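PDB 4WNR: leucine-rich-repeat protein from Methanosarcina barkeri, which binds guanine nucleotides through its Roc G-domain and is probably, as a whole, a serine/threonine protein kinase. Local coordinates for residues 43-57 and 111-125. Residues are numbered along the deposited sequence; the frame is centred on the assembly and turned at random.
Sequences KVLLVGDGEAGKTSL and LSKRSLYILVLDSRR. With MG (magnesium ion), chain C; GDP (guanosine-5'-diphosphate), chain B.
With CG of Tyr117 anti to its carbonyl carbon (chi1 -74°) and Leu45 turned likewise (chi1 -67°), the two side chains run alongside each other, and Leu45 CD1 meets the phenol ring obliquely near Tyr117 CZ. Val47 CG2 approaches the ring edge, 4.2 Å from Tyr117 CD2, while the Tyr117 hydroxyl donates to Ser112 O (3.0 Å) from above the carbonyl plane. Were Tyr117 replaced by an alanine, Leu45 and Val47 would probably lose their aromatic neighbour and Ser112 O this donor. Strands 43-47 and 116-121 run parallel, 20° apart, joined by five backbone bonds, among them Ile118 N to Leu45 O at 3.0 Å. On the sheet face of Leu46, Ile118 CG2 touches both Leu46 CD1 and Leu57 CD2, at 3.8 Å from each. Val120 CG2 carries this apolar seam to Lys54 CG (3.9 Å), linking strand 116-121 to the P-loop. There Lys54 NZ donates to Asp49 O, Gly53 N to GDP O1B (2.7 Å), and Thr55 OG1 binds magnesium. In this Roc G-domain, a P-loop GTPase fold, the hydrogen-bonded, apolar strand pair leads into a turn whose amide N-H groups bind the beta phosphate, the lysine ammonium probably easing its negative charge.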
loop_
_atom_site.group_PDB
_atom_site.type_symbol
_atom_site.label_atom_id
_atom_site.label_comp_id
_atom_site.label_asym_id
_atom_site.label_seq_id
_atom_site.Cartn_x
_atom_site.Cartn_y
_atom_site.Cartn_z
ATOM N N LYS A 43 5.084 -3.278 6.675
ATOM C CA LYS A 43 4.288 -3.429 5.461
ATOM C C LYS A 43 5.221 -3.759 4.300
ATOM O O LYS A 43 6.192 -3.043 4.059
ATOM C CB LYS A 43 3.497 -2.153 5.159
ATOM C CG LYS A 43 2.524 -2.304 3.997
ATOM C CD LYS A 43 1.519 -1.165 3.927
ATOM C CE LYS A 43 2.162 0.125 3.451
ATOM N NZ LYS A 43 1.184 1.246 3.399
ATOM N N VAL A 44 4.930 -4.853 3.601
ATOM C CA VAL A 44 5.709 -5.261 2.433
ATOM C C VAL A 44 4.882 -5.010 1.176
ATOM O O VAL A 44 3.765 -5.514 1.047
ATOM C CB VAL A 44 6.132 -6.743 2.512
ATOM C CG1 VAL A 44 6.883 -7.161 1.255
ATOM C CG2 VAL A 44 7.004 -6.977 3.734
ATOM N N LEU A 45 5.443 -4.237 0.251
ATOM C CA LEU A 45 4.729 -3.806 -0.948
ATOM C C LEU A 45 5.254 -4.506 -2.199
ATOM O O LEU A 45 6.374 -4.243 -2.639
ATOM C CB LEU A 45 4.854 -2.289 -1.108
ATOM C CG LEU A 45 4.148 -1.466 -0.024
ATOM C CD1 LEU A 45 4.785 -0.097 0.132
ATOM C CD2 LEU A 45 2.661 -1.334 -0.324
ATOM N N LEU A 46 4.439 -5.399 -2.758
ATOM C CA LEU A 46 4.749 -6.051 -4.030
ATOM C C LEU A 46 4.457 -5.062 -5.155
ATOM O O LEU A 46 3.305 -4.707 -5.388
ATOM C CB LEU A 46 3.910 -7.324 -4.220
ATOM C CG LEU A 46 4.280 -8.607 -3.460
ATOM C CD1 LEU A 46 5.629 -9.147 -3.912
ATOM C CD2 LEU A 46 4.261 -8.396 -1.954
ATOM N N VAL A 47 5.501 -4.601 -5.835
ATOM C CA VAL A 47 5.344 -3.633 -6.927
ATOM C C VAL A 47 6.056 -4.094 -8.196
ATOM O O VAL A 47 6.961 -4.926 -8.153
ATOM C CB VAL A 47 5.828 -2.222 -6.531
ATOM C CG1 VAL A 47 4.925 -1.640 -5.455
ATOM C CG2 VAL A 47 7.277 -2.239 -6.062
ATOM N N GLY A 48 5.628 -3.537 -9.324
ATOM C CA GLY A 48 6.111 -3.950 -10.644
ATOM C C GLY A 48 4.978 -3.971 -11.653
ATOM O O GLY A 48 3.810 -3.829 -11.283
ATOM N N ASP A 49 5.321 -4.160 -12.927
ATOM C CA ASP A 49 4.329 -4.164 -14.008
ATOM C C ASP A 49 3.339 -5.313 -13.874
ATOM O O ASP A 49 3.618 -6.315 -13.213
ATOM C CB ASP A 49 5.010 -4.254 -15.377
ATOM C CG ASP A 49 5.754 -2.986 -15.749
ATOM O OD1 ASP A 49 5.277 -1.883 -15.411
ATOM O OD2 ASP A 49 6.817 -3.093 -16.395
ATOM N N GLY A 50 2.180 -5.155 -14.508
ATOM C CA GLY A 50 1.162 -6.201 -14.533
ATOM C C GLY A 50 1.665 -7.435 -15.259
ATOM O O GLY A 50 2.431 -7.327 -16.218
ATOM N N GLU A 51 1.236 -8.605 -14.790
ATOM C CA GLU A 51 1.668 -9.899 -15.339
ATOM C C GLU A 51 3.195 -10.060 -15.323
ATOM O O GLU A 51 3.789 -10.536 -16.287
ATOM C CB GLU A 51 1.114 -10.103 -16.756
ATOM C CG GLU A 51 -0.403 -10.010 -16.841
ATOM C CD GLU A 51 -0.938 -10.245 -18.242
ATOM O OE1 GLU A 51 -0.137 -10.267 -19.203
ATOM O OE2 GLU A 51 -2.171 -10.400 -18.380
ATOM N N ALA A 52 3.813 -9.658 -14.216
ATOM C CA ALA A 52 5.264 -9.768 -14.034
ATOM C C ALA A 52 5.638 -10.941 -13.128
ATOM O O ALA A 52 6.633 -11.624 -13.371
ATOM C CB ALA A 52 5.823 -8.475 -13.465
ATOM N N GLY A 53 4.840 -11.158 -12.084
ATOM C CA GLY A 53 5.083 -12.233 -11.116
ATOM C C GLY A 53 4.812 -11.900 -9.657
ATOM O O GLY A 53 5.289 -12.611 -8.772
ATOM N N LYS A 54 4.042 -10.843 -9.396
ATOM C CA LYS A 54 3.852 -10.336 -8.034
ATOM C C LYS A 54 2.971 -11.253 -7.196
ATOM O O LYS A 54 3.332 -11.621 -6.080
ATOM C CB LYS A 54 3.239 -8.935 -8.067
ATOM C CG LYS A 54 4.074 -7.903 -8.809
ATOM C CD LYS A 54 3.510 -6.494 -8.660
ATOM C CE LYS A 54 2.140 -6.327 -9.303
ATOM N NZ LYS A 54 2.145 -6.602 -10.769
ATOM N N THR A 55 1.811 -11.606 -7.740
ATOM C CA THR A 55 0.876 -12.508 -7.067
ATOM C C THR A 55 1.463 -13.918 -6.940
ATOM O O THR A 55 1.251 -14.593 -5.932
ATOM C CB THR A 55 -0.479 -12.564 -7.809
ATOM O OG1 THR A 55 -0.966 -11.230 -8.017
ATOM C CG2 THR A 55 -1.516 -13.357 -7.012
ATOM N N SER A 56 2.202 -14.348 -7.960
ATOM C CA SER A 56 2.840 -15.670 -7.964
ATOM C C SER A 56 3.950 -15.772 -6.922
ATOM O O SER A 56 4.052 -16.775 -6.214
ATOM C CB SER A 56 3.417 -15.986 -9.344
ATOM O OG SER A 56 2.413 -15.931 -10.339
ATOM N N LEU A 57 4.782 -14.735 -6.844
ATOM C CA LEU A 57 5.875 -14.680 -5.871
ATOM C C LEU A 57 5.340 -14.698 -4.440
ATOM O O LEU A 57 5.906 -15.358 -3.570
ATOM C CB LEU A 57 6.738 -13.431 -6.092
ATOM C CG LEU A 57 7.893 -13.180 -5.114
ATOM C CD1 LEU A 57 8.816 -14.386 -5.011
ATOM C CD2 LEU A 57 8.676 -11.946 -5.539
ATOM N N LEU A 111 1.495 3.407 -1.226
ATOM C CA LEU A 111 2.952 3.395 -1.099
ATOM C C LEU A 111 3.354 4.332 0.031
ATOM O O LEU A 111 2.927 5.487 0.062
ATOM C CB LEU A 111 3.623 3.834 -2.403
ATOM C CG LEU A 111 3.228 3.100 -3.687
ATOM C CD1 LEU A 111 4.111 3.565 -4.836
ATOM C CD2 LEU A 111 3.309 1.588 -3.530
ATOM N N SER A 112 4.177 3.838 0.952
ATOM C CA SER A 112 4.521 4.589 2.157
ATOM C C SER A 112 5.966 4.379 2.598
ATOM O O SER A 112 6.633 3.439 2.165
ATOM C CB SER A 112 3.578 4.195 3.293
ATOM O OG SER A 112 3.604 2.793 3.499
ATOM N N LYS A 113 6.431 5.275 3.466
ATOM C CA LYS A 113 7.772 5.195 4.044
ATOM C C LYS A 113 7.800 4.195 5.196
ATOM O O LYS A 113 6.758 3.667 5.596
ATOM C CB LYS A 113 8.230 6.572 4.534
ATOM C CG LYS A 113 8.377 7.610 3.434
ATOM C CD LYS A 113 9.060 8.871 3.948
ATOM C CE LYS A 113 9.352 9.859 2.828
ATOM N NZ LYS A 113 8.118 10.488 2.276
ATOM N N ARG A 114 9.000 3.939 5.715
ATOM C CA ARG A 114 9.208 2.982 6.808
ATOM C C ARG A 114 8.544 1.641 6.496
ATOM O O ARG A 114 7.805 1.087 7.312
ATOM C CB ARG A 114 8.696 3.553 8.132
ATOM C CG ARG A 114 9.406 4.828 8.558
ATOM C CD ARG A 114 8.950 5.293 9.930
ATOM N NE ARG A 114 7.581 5.804 9.914
ATOM C CZ ARG A 114 6.946 6.311 10.971
ATOM N NH1 ARG A 114 7.548 6.381 12.155
ATOM N NH2 ARG A 114 5.700 6.753 10.843
ATOM N N SER A 115 8.817 1.141 5.295
ATOM C CA SER A 115 8.233 -0.101 4.795
ATOM C C SER A 115 9.321 -0.918 4.101
ATOM O O SER A 115 10.501 -0.586 4.199
ATOM C CB SER A 115 7.098 0.219 3.817
ATOM O OG SER A 115 6.137 1.077 4.410
ATOM N N LEU A 116 8.927 -1.995 3.424
ATOM C CA LEU A 116 9.843 -2.762 2.574
ATOM C C LEU A 116 9.204 -2.996 1.209
ATOM O O LEU A 116 8.002 -3.253 1.111
ATOM C CB LEU A 116 10.213 -4.093 3.230
ATOM C CG LEU A 116 11.346 -4.881 2.559
ATOM C CD1 LEU A 116 12.251 -5.527 3.599
ATOM C CD2 LEU A 116 10.812 -5.932 1.594
ATOM N N TYR A 117 10.017 -2.905 0.160
ATOM C CA TYR A 117 9.537 -3.040 -1.212
ATOM C C TYR A 117 10.128 -4.265 -1.896
ATOM O O TYR A 117 11.316 -4.555 -1.751
ATOM C CB TYR A 117 9.878 -1.785 -2.019
ATOM C CG TYR A 117 9.014 -0.597 -1.672
ATOM C CD1 TYR A 117 9.280 0.178 -0.547
ATOM C CD2 TYR A 117 7.923 -0.251 -2.465
ATOM C CE1 TYR A 117 8.485 1.267 -0.223
ATOM C CE2 TYR A 117 7.124 0.836 -2.150
ATOM C CZ TYR A 117 7.409 1.592 -1.031
ATOM O OH TYR A 117 6.611 2.668 -0.719
ATOM N N ILE A 118 9.280 -4.980 -2.632
ATOM C CA ILE A 118 9.714 -6.086 -3.483
ATOM C C ILE A 118 9.377 -5.739 -4.931
ATOM O O ILE A 118 8.208 -5.744 -5.324
ATOM C CB ILE A 118 9.043 -7.415 -3.075
ATOM C CG1 ILE A 118 9.480 -7.813 -1.663
ATOM C CG2 ILE A 118 9.396 -8.522 -4.064
ATOM C CD1 ILE A 118 8.697 -8.964 -1.069
ATOM N N LEU A 119 10.407 -5.423 -5.712
ATOM C CA LEU A 119 10.245 -5.075 -7.123
ATOM C C LEU A 119 10.353 -6.326 -7.993
ATOM O O LEU A 119 11.428 -6.910 -8.111
ATOM C CB LEU A 119 11.300 -4.046 -7.546
ATOM C CG LEU A 119 11.329 -3.624 -9.020
ATOM C CD1 LEU A 119 9.973 -3.114 -9.485
ATOM C CD2 LEU A 119 12.401 -2.568 -9.241
ATOM N N VAL A 120 9.236 -6.727 -8.594
ATOM C CA VAL A 120 9.204 -7.897 -9.474
ATOM C C VAL A 120 9.331 -7.467 -10.936
ATOM O O VAL A 120 8.609 -6.581 -11.396
ATOM C CB VAL A 120 7.910 -8.715 -9.295
ATOM C CG1 VAL A 120 7.997 -10.026 -10.064
ATOM C CG2 VAL A 120 7.649 -8.987 -7.821
ATOM N N LEU A 121 10.248 -8.111 -11.655
ATOM C CA LEU A 121 10.528 -7.792 -13.055
ATOM C C LEU A 121 10.484 -9.041 -13.928
ATOM O O LEU A 121 10.477 -10.164 -13.423
ATOM C CB LEU A 121 11.910 -7.146 -13.182
ATOM C CG LEU A 121 12.167 -5.883 -12.361
ATOM C CD1 LEU A 121 13.643 -5.521 -12.409
ATOM C CD2 LEU A 121 11.312 -4.724 -12.853
ATOM N N ASP A 122 10.451 -8.829 -15.240
ATOM C CA ASP A 122 10.548 -9.920 -16.217
ATOM C C ASP A 122 11.181 -9.438 -17.525
ATOM O O ASP A 122 11.336 -8.235 -17.745
ATOM C CB ASP A 122 9.176 -10.555 -16.477
ATOM C CG ASP A 122 8.180 -9.586 -17.079
ATOM O OD1 ASP A 122 8.295 -8.368 -16.830
ATOM O OD2 ASP A 122 7.271 -10.051 -17.799
ATOM N N SER A 123 11.532 -10.390 -18.386
ATOM C CA SER A 123 12.295 -10.102 -19.605
ATOM C C SER A 123 11.494 -9.350 -20.667
ATOM O O SER A 123 11.975 -8.358 -21.219
ATOM C CB SER A 123 12.843 -11.399 -20.206
ATOM O OG SER A 123 11.799 -12.324 -20.454
ATOM N N ARG A 124 10.278 -9.822 -20.941
ATOM C CA ARG A 124 9.452 -9.294 -22.039
ATOM C C ARG A 124 9.441 -7.765 -22.102
ATOM O O ARG A 124 9.600 -7.182 -23.177
ATOM C CB ARG A 124 8.019 -9.832 -21.949
ATOM C CG ARG A 124 7.894 -11.305 -22.319
ATOM C CD ARG A 124 6.470 -11.685 -22.700
ATOM N NE ARG A 124 5.571 -11.735 -21.547
ATOM C CZ ARG A 124 5.488 -12.747 -20.683
ATOM N NH1 ARG A 124 6.260 -13.824 -20.808
ATOM N NH2 ARG A 124 4.626 -12.680 -19.676
ATOM N N ARG A 125 9.256 -7.125 -20.951
ATOM C CA ARG A 125 9.344 -5.669 -20.855
ATOM C C ARG A 125 10.804 -5.272 -20.644
ATOM O O ARG A 125 11.341 -5.398 -19.541
ATOM C CB ARG A 125 8.460 -5.150 -19.721
ATOM C CG ARG A 125 6.983 -5.436 -19.944
ATOM C CD ARG A 125 6.141 -5.127 -18.718
ATOM N NE ARG A 125 4.832 -5.775 -18.794
ATOM C CZ ARG A 125 4.606 -7.069 -18.568
ATOM N NH1 ARG A 125 5.601 -7.893 -18.244
ATOM N NH2 ARG A 125 3.372 -7.548 -18.670
HETATM MG MG MG C . -1.757 -9.614 -9.812
HETATM P PB GDP B . 0.736 -10.156 -11.481
HETATM O O1B GDP B . 2.329 -10.323 -11.628
HETATM O O2B GDP B . 0.486 -9.726 -9.955
HETATM O O3B GDP B . 0.204 -9.142 -12.421
HETATM O O3A GDP B . 0.009 -11.587 -11.606
HETATM P PA GDP B . 0.760 -12.951 -12.011
HETATM O O1A GDP B . 2.092 -13.069 -11.389
HETATM O O2A GDP B . -0.240 -14.097 -11.481
HETATM O "O5'" GDP B . 0.738 -13.051 -13.620
HETATM C "C5'" GDP B . 1.847 -13.544 -14.303
HETATM C "C4'" GDP B . 1.379 -14.665 -15.256
HETATM O "O4'" GDP B . 2.542 -15.415 -15.665
HETATM C "C3'" GDP B . 0.457 -15.687 -14.592
HETATM O "O3'" GDP B . -0.322 -16.360 -15.592
HETATM C "C2'" GDP B . 1.420 -16.645 -13.936
HETATM O "O2'" GDP B . 0.867 -17.970 -13.887
HETATM C "C1'" GDP B . 2.632 -16.623 -14.859
HETATM N N9 GDP B . 3.925 -16.634 -14.110
HETATM C C8 GDP B . 4.237 -16.008 -12.975
HETATM N N7 GDP B . 5.496 -16.297 -12.670
HETATM C C5 GDP B . 5.976 -17.102 -13.613
HETATM C C6 GDP B . 7.177 -17.665 -13.759
HETATM O O6 GDP B . 8.075 -17.474 -12.941
HETATM N N1 GDP B . 7.420 -18.484 -14.863
HETATM C C2 GDP B . 6.389 -18.689 -15.786
HETATM N N2 GDP B . 6.584 -19.464 -16.848
HETATM N N3 GDP B . 5.201 -18.095 -15.585
HETATM C C4 GDP B . 5.000 -17.311 -14.509
HETATM O O HOH W 1 5.559 -0.746 7.587
HETATM O O HOH W 2 -2.434 -11.553 -10.258
HETATM O O HOH W 3 -0.687 -8.472 -7.849
HETATM O O HOH W 4 -3.390 -9.505 -8.425
#